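Local coordinates for 11S globulin subunit beta (Cucurbita maxima, PDB 2E9Q), which serves as a seed storage protein of the 11S globulin family, a nutrient reservoir built from two cupin domains and assembled into hexamers, at residues R67-P72 / D154-V159; F93-I98 / Y148-S153. All coordinates share one frame; numbering follows the deposited sequence. Where two conformers were deposited one is given.

Interaction 1: R67-P72 / D154-V159; sequences RHTIRP and DLVLIV
H68 and L157 are joined by two backbone hydrogen bonds, as are I70 and L155, and these four bonds zip strand 67-70 to strand 155-159. The shortest is L155 N to I70 O at 2.6 Å. R67 and T69 face I158 and V156 as non-hydrogen-bonded pairs. There the backbone adds CA-H...O contacts, such as R67 CA to L157 O at 3.2 Å. Apolar contacts lie on both faces. On the face of H68, I70, L155 and L157, the methyl CD1 of I70 meets CD1 of L157 at 3.9 Å, their side chains crossing at a slant. On the other face the aliphatic part of R67 runs alongside I158, its CD 3.8 Å from I158 CD1. CG of R67 lies anti to the backbone N (chi1 177°), and a bend at chi3 turns the guanidinium toward E49, its salt-bridge partner, while R67 NH2 hydrogen-bonds Y348 OH. A leucine here would probably leave E49 without its cationic mate and Y348 without that hydrogen bond. At the loop end, P72 CD lies 3.8 Å from D154 OD1. The pairing is a regular antiparallel ladder inside the N-terminal cupin barrel, where strand 63-70 lies beside 155-162.

Interaction 2: F93-I98 / Y148-S153; sequences FGIRGI and YNRGQS
I95 and Y148 form the regular part of this antiparallel pairing in the N-terminal cupin barrel. Two backbone bonds join them, Y148 N to I95 O at 2.9 Å and I95 N to Y148 O at 3.1 Å. Their side chains lie alongside each other and point the same way, with I95 CG1 3.9 Å from Y148 CB. Next comes the non-hydrogen-bonded pair G94 and N149. G94 CA sits 3.1 Å from Y148 O in a CA-H...O contact. A beta carbon on G94 would clash with that oxygen, so the lack of a side chain allows the close approach. Beyond this pair the chain of 148-153 leaves the strand, and R150 N gives a longer bond of 3.3 Å to F93 O. The R150 side chain then crosses that of F93 at about a right angle. The ring edge, through CD2, meets one face of the guanidinium, and the two planes stand 80° apart. CG of F93 sits between the backbone N and the carbonyl carbon (chi1 55°), which swings the ring over the turn. One ring face receives G151 CA in a CH-pi contact, 4.2 Å from the ring centroid.

The N149 side chain braces this turn. Its OD1 accepts from G151 N, closing an Asx turn. Further out, F249 meets the Y148 ring, and N149 pairs through its backbone with G74. At the far end of the turn, N149 ND2 donates an almost straight bond, 175° at the hydrogen, to S153 O, which lies in the plane of the amide.

The two contacts have centres about 10 Å apart and lie in different sheets of the N-terminal cupin domain. Interaction 1 belongs to the sheet holding strands 63-70 and 155-162. Interaction 2 belongs to the curled sheet holding strands 93-98 and 145-149. Along the chain, interaction 2 is nested within the loop that interaction 1 closes. Strands 145-149 and 155-162 are consecutive, so the turn described in interaction 2 carries the chain from one sheet to the other. The contacts also touch directly: N149 ND2 packs 3.0 Å from I70 O, and P72 CG lies 3.1 Å from Q152 O. I70, P72 and L155 pack on N149, so chain turn and side-chain contact both join the sheets here.

Interaction 1: R67-P72 / D154-V159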
loop_
_atom_site.group_PDB
_atom_site.type_symbol
_atom_site.label_atom_id
_atom_site.label_comp_id
_atom_site.label_asym_id
_atom_site.label_seq_id
_atom_site.Cartn_x
_atom_site.Cartn_y
_atom_site.Cartn_z
ATOM N N ARG A 67 12.134 17.008 18.239
ATOM C CA ARG A 67 13.142 16.830 19.276
ATOM C C ARG A 67 12.579 17.369 20.578
ATOM O O ARG A 67 12.159 18.528 20.670
ATOM C CB ARG A 67 14.452 17.544 18.924
ATOM C CG ARG A 67 15.529 17.455 20.028
ATOM C CD ARG A 67 16.896 17.908 19.526
ATOM N NE ARG A 67 16.838 19.262 18.978
ATOM C CZ ARG A 67 17.764 19.804 18.193
ATOM N NH1 ARG A 67 17.604 21.045 17.751
ATOM N NH2 ARG A 67 18.844 19.116 17.840
ATOM N N HIS A 68 12.546 16.505 21.583
ATOM C CA HIS A 68 12.037 16.881 22.882
ATOM C C HIS A 68 13.181 17.012 23.866
ATOM O O HIS A 68 14.078 16.176 23.918
ATOM C CB HIS A 68 11.060 15.828 23.392
ATOM C CG HIS A 68 9.706 15.893 22.761
ATOM N ND1 HIS A 68 9.048 14.777 22.293
ATOM C CD2 HIS A 68 8.856 16.931 22.585
ATOM C CE1 HIS A 68 7.849 15.124 21.861
ATOM N NE2 HIS A 68 7.708 16.428 22.028
ATOM N N THR A 69 13.146 18.076 24.649
ATOM C CA THR A 69 14.167 18.300 25.650
ATOM C C THR A 69 13.415 18.400 26.956
ATOM O O THR A 69 12.733 19.390 27.223
ATOM C CB THR A 69 14.946 19.587 25.370
ATOM O OG1 THR A 69 15.758 19.394 24.200
ATOM C CG2 THR A 69 15.839 19.930 26.547
ATOM N N ILE A 70 13.523 17.350 27.760
ATOM C CA ILE A 70 12.821 17.298 29.025
ATOM C C ILE A 70 13.793 17.470 30.171
ATOM O O ILE A 70 14.769 16.725 30.310
ATOM C CB ILE A 70 12.063 15.964 29.153
ATOM C CG1 ILE A 70 11.180 15.779 27.913
ATOM C CG2 ILE A 70 11.208 15.949 30.430
ATOM C CD1 ILE A 70 10.580 14.413 27.793
ATOM N N ARG A 71 13.528 18.474 30.993
ATOM C CA ARG A 71 14.398 18.752 32.122
ATOM C C ARG A 71 14.078 17.803 33.266
ATOM O O ARG A 71 12.986 17.229 33.322
ATOM C CB ARG A 71 14.186 20.191 32.595
ATOM C CG ARG A 71 14.346 21.243 31.513
ATOM C CD ARG A 71 13.622 22.522 31.906
ATOM N NE ARG A 71 13.616 23.496 30.822
ATOM C CZ ARG A 71 12.691 24.431 30.671
ATOM N NH1 ARG A 71 11.692 24.522 31.534
ATOM N NH2 ARG A 71 12.760 25.270 29.650
ATOM N N PRO A 72 15.036 17.616 34.190
ATOM C CA PRO A 72 14.850 16.727 35.340
ATOM C C PRO A 72 13.479 16.887 35.974
ATOM O O PRO A 72 12.993 18.006 36.151
ATOM C CB PRO A 72 15.980 17.140 36.261
ATOM C CG PRO A 72 17.091 17.381 35.273
ATOM C CD PRO A 72 16.381 18.219 34.217
ATOM N N ASP A 154 19.448 16.758 31.092
ATOM C CA ASP A 154 18.201 16.932 30.353
ATOM C C ASP A 154 17.986 15.681 29.508
ATOM O O ASP A 154 18.935 15.100 28.997
ATOM C CB ASP A 154 18.268 18.140 29.408
ATOM C CG ASP A 154 18.322 19.467 30.141
ATOM O OD1 ASP A 154 17.402 19.766 30.936
ATOM O OD2 ASP A 154 19.287 20.222 29.902
ATOM N N LEU A 155 16.737 15.278 29.352
ATOM C CA LEU A 155 16.424 14.106 28.546
ATOM C C LEU A 155 16.189 14.588 27.110
ATOM O O LEU A 155 15.223 15.304 26.864
ATOM C CB LEU A 155 15.150 13.452 29.077
ATOM C CG LEU A 155 14.984 11.939 28.987
ATOM C CD1 LEU A 155 13.505 11.630 29.021
ATOM C CD2 LEU A 155 15.631 11.387 27.726
ATOM N N VAL A 156 17.064 14.211 26.180
ATOM C CA VAL A 156 16.925 14.616 24.772
ATOM C C VAL A 156 16.463 13.452 23.878
ATOM O O VAL A 156 17.171 12.447 23.724
ATOM C CB VAL A 156 18.263 15.190 24.214
ATOM C CG1 VAL A 156 18.075 15.686 22.784
ATOM C CG2 VAL A 156 18.757 16.335 25.105
ATOM N N LEU A 157 15.280 13.613 23.284
ATOM C CA LEU A 157 14.668 12.598 22.428
ATOM C C LEU A 157 14.462 12.996 20.964
ATOM O O LEU A 157 13.805 14.003 20.659
ATOM C CB LEU A 157 13.316 12.219 23.002
ATOM C CG LEU A 157 13.370 11.958 24.505
ATOM C CD1 LEU A 157 11.966 11.929 25.079
ATOM C CD2 LEU A 157 14.113 10.663 24.748
ATOM N N ILE A 158 15.001 12.181 20.065
ATOM C CA ILE A 158 14.858 12.409 18.638
ATOM C C ILE A 158 13.699 11.546 18.123
ATOM O O ILE A 158 13.828 10.332 17.975
ATOM C CB ILE A 158 16.150 12.037 17.901
ATOM C CG1 ILE A 158 17.350 12.704 18.584
ATOM C CG2 ILE A 158 16.042 12.462 16.444
ATOM C CD1 ILE A 158 17.249 14.228 18.684
ATOM N N VAL A 159 12.569 12.192 17.861
ATOM C CA VAL A 159 11.362 11.528 17.395
ATOM C C VAL A 159 11.148 11.537 15.885
ATOM O O VAL A 159 10.932 12.592 15.289
ATOM C CB VAL A 159 10.126 12.167 18.023
ATOM C CG1 VAL A 159 8.865 11.409 17.598
ATOM C CG2 VAL A 159 10.282 12.213 19.543
#

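Interaction 2: F93-I98 / Y148-S153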
loop_
_atom_site.group_PDB
_atom_site.type_symbol
_atom_site.label_atom_id
_atom_site.label_comp_id
_atom_site.label_asym_id
_atom_site.label_seq_id
_atom_site.Cartn_x
_atom_site.Cartn_y
_atom_site.Cartn_z
ATOM N N PHE A 93 18.142 9.523 30.763
ATOM C CA PHE A 93 17.433 8.271 30.968
ATOM C C PHE A 93 16.178 8.475 31.790
ATOM O O PHE A 93 16.071 9.431 32.558
ATOM C CB PHE A 93 18.331 7.202 31.615
ATOM C CG PHE A 93 18.974 7.619 32.911
ATOM C CD1 PHE A 93 20.151 8.362 32.913
ATOM C CD2 PHE A 93 18.430 7.219 34.127
ATOM C CE1 PHE A 93 20.787 8.700 34.109
ATOM C CE2 PHE A 93 19.054 7.550 35.338
ATOM C CZ PHE A 93 20.239 8.293 35.330
ATOM N N GLY A 94 15.212 7.589 31.604
ATOM C CA GLY A 94 13.974 7.717 32.331
ATOM C C GLY A 94 13.074 6.512 32.170
ATOM O O GLY A 94 13.531 5.421 31.821
ATOM N N ILE A 95 11.790 6.721 32.427
ATOM C CA ILE A 95 10.811 5.661 32.331
ATOM C C ILE A 95 9.673 6.072 31.414
ATOM O O ILE A 95 9.351 7.259 31.296
ATOM C CB ILE A 95 10.267 5.296 33.732
ATOM C CG1 ILE A 95 9.597 6.506 34.374
ATOM C CG2 ILE A 95 11.426 4.850 34.622
ATOM C CD1 ILE A 95 9.107 6.261 35.801
ATOM N N ARG A 96 9.082 5.078 30.758
ATOM C CA ARG A 96 7.988 5.305 29.830
ATOM C C ARG A 96 6.839 4.352 30.132
ATOM O O ARG A 96 7.022 3.307 30.769
ATOM C CB ARG A 96 8.471 5.063 28.399
ATOM C CG ARG A 96 8.872 3.612 28.139
ATOM C CD ARG A 96 9.584 3.374 26.802
ATOM N NE ARG A 96 8.791 3.792 25.652
ATOM C CZ ARG A 96 8.665 3.097 24.524
ATOM N NH1 ARG A 96 9.269 1.931 24.377
ATOM N NH2 ARG A 96 7.953 3.591 23.521
ATOM N N GLY A 97 5.658 4.720 29.658
ATOM C CA GLY A 97 4.489 3.890 29.829
ATOM C C GLY A 97 3.812 3.825 28.473
ATOM O O GLY A 97 3.413 4.858 27.927
ATOM N N ILE A 98 3.698 2.630 27.909
ATOM C CA ILE A 98 3.064 2.486 26.612
ATOM C C ILE A 98 2.101 1.308 26.596
ATOM O O ILE A 98 2.503 0.149 26.498
ATOM C CB ILE A 98 4.120 2.344 25.488
ATOM C CG1 ILE A 98 3.422 2.114 24.150
ATOM C CG2 ILE A 98 5.100 1.235 25.814
ATOM C CD1 ILE A 98 4.355 2.180 22.948
ATOM N N TYR A 148 9.093 10.185 31.229
ATOM C CA TYR A 148 9.530 10.927 32.391
ATOM C C TYR A 148 11.044 10.888 32.497
ATOM O O TYR A 148 11.669 9.860 32.254
ATOM C CB TYR A 148 8.911 10.318 33.650
ATOM C CG TYR A 148 9.487 10.854 34.938
ATOM C CD1 TYR A 148 9.051 12.067 35.471
ATOM C CD2 TYR A 148 10.491 10.160 35.612
ATOM C CE1 TYR A 148 9.603 12.576 36.649
ATOM C CE2 TYR A 148 11.053 10.660 36.787
ATOM C CZ TYR A 148 10.601 11.867 37.297
ATOM O OH TYR A 148 11.149 12.358 38.455
ATOM N N ASN A 149 11.628 12.019 32.858
ATOM C CA ASN A 149 13.065 12.119 33.017
ATOM C C ASN A 149 13.357 11.876 34.497
ATOM O O ASN A 149 12.833 12.583 35.362
ATOM C CB ASN A 149 13.536 13.517 32.606
ATOM C CG ASN A 149 15.039 13.679 32.697
ATOM O OD1 ASN A 149 15.777 12.700 32.806
ATOM N ND2 ASN A 149 15.505 14.929 32.634
ATOM N N ARG A 150 14.174 10.867 34.786
ATOM C CA ARG A 150 14.525 10.553 36.168
ATOM C C ARG A 150 16.018 10.768 36.399
ATOM O O ARG A 150 16.557 10.390 37.435
ATOM C CB ARG A 150 14.130 9.106 36.513
ATOM C CG ARG A 150 15.071 8.006 36.028
ATOM C CD ARG A 150 14.521 6.637 36.464
ATOM N NE ARG A 150 15.517 5.561 36.500
ATOM C CZ ARG A 150 16.019 4.946 35.431
ATOM N NH1 ARG A 150 15.630 5.286 34.209
ATOM N NH2 ARG A 150 16.913 3.977 35.587
ATOM N N GLY A 151 16.682 11.380 35.422
ATOM C CA GLY A 151 18.104 11.641 35.545
ATOM C C GLY A 151 18.382 13.071 35.970
ATOM O O GLY A 151 17.456 13.832 36.242
ATOM N N GLN A 152 19.658 13.440 36.025
ATOM C CA GLN A 152 20.039 14.792 36.422
ATOM C C GLN A 152 20.260 15.689 35.217
ATOM O O GLN A 152 20.118 16.907 35.310
ATOM C CB GLN A 152 21.308 14.768 37.284
ATOM C CG GLN A 152 21.124 14.062 38.608
ATOM C CD GLN A 152 19.991 14.651 39.432
ATOM O OE1 GLN A 152 19.554 14.056 40.420
ATOM N NE2 GLN A 152 19.514 15.829 39.036
ATOM N N SER A 153 20.618 15.081 34.094
ATOM C CA SER A 153 20.840 15.819 32.855
ATOM C C SER A 153 19.489 15.981 32.167
ATOM O O SER A 153 18.494 15.407 32.605
ATOM C CB SER A 153 21.762 15.031 31.924
ATOM O OG SER A 153 21.062 13.944 31.336
#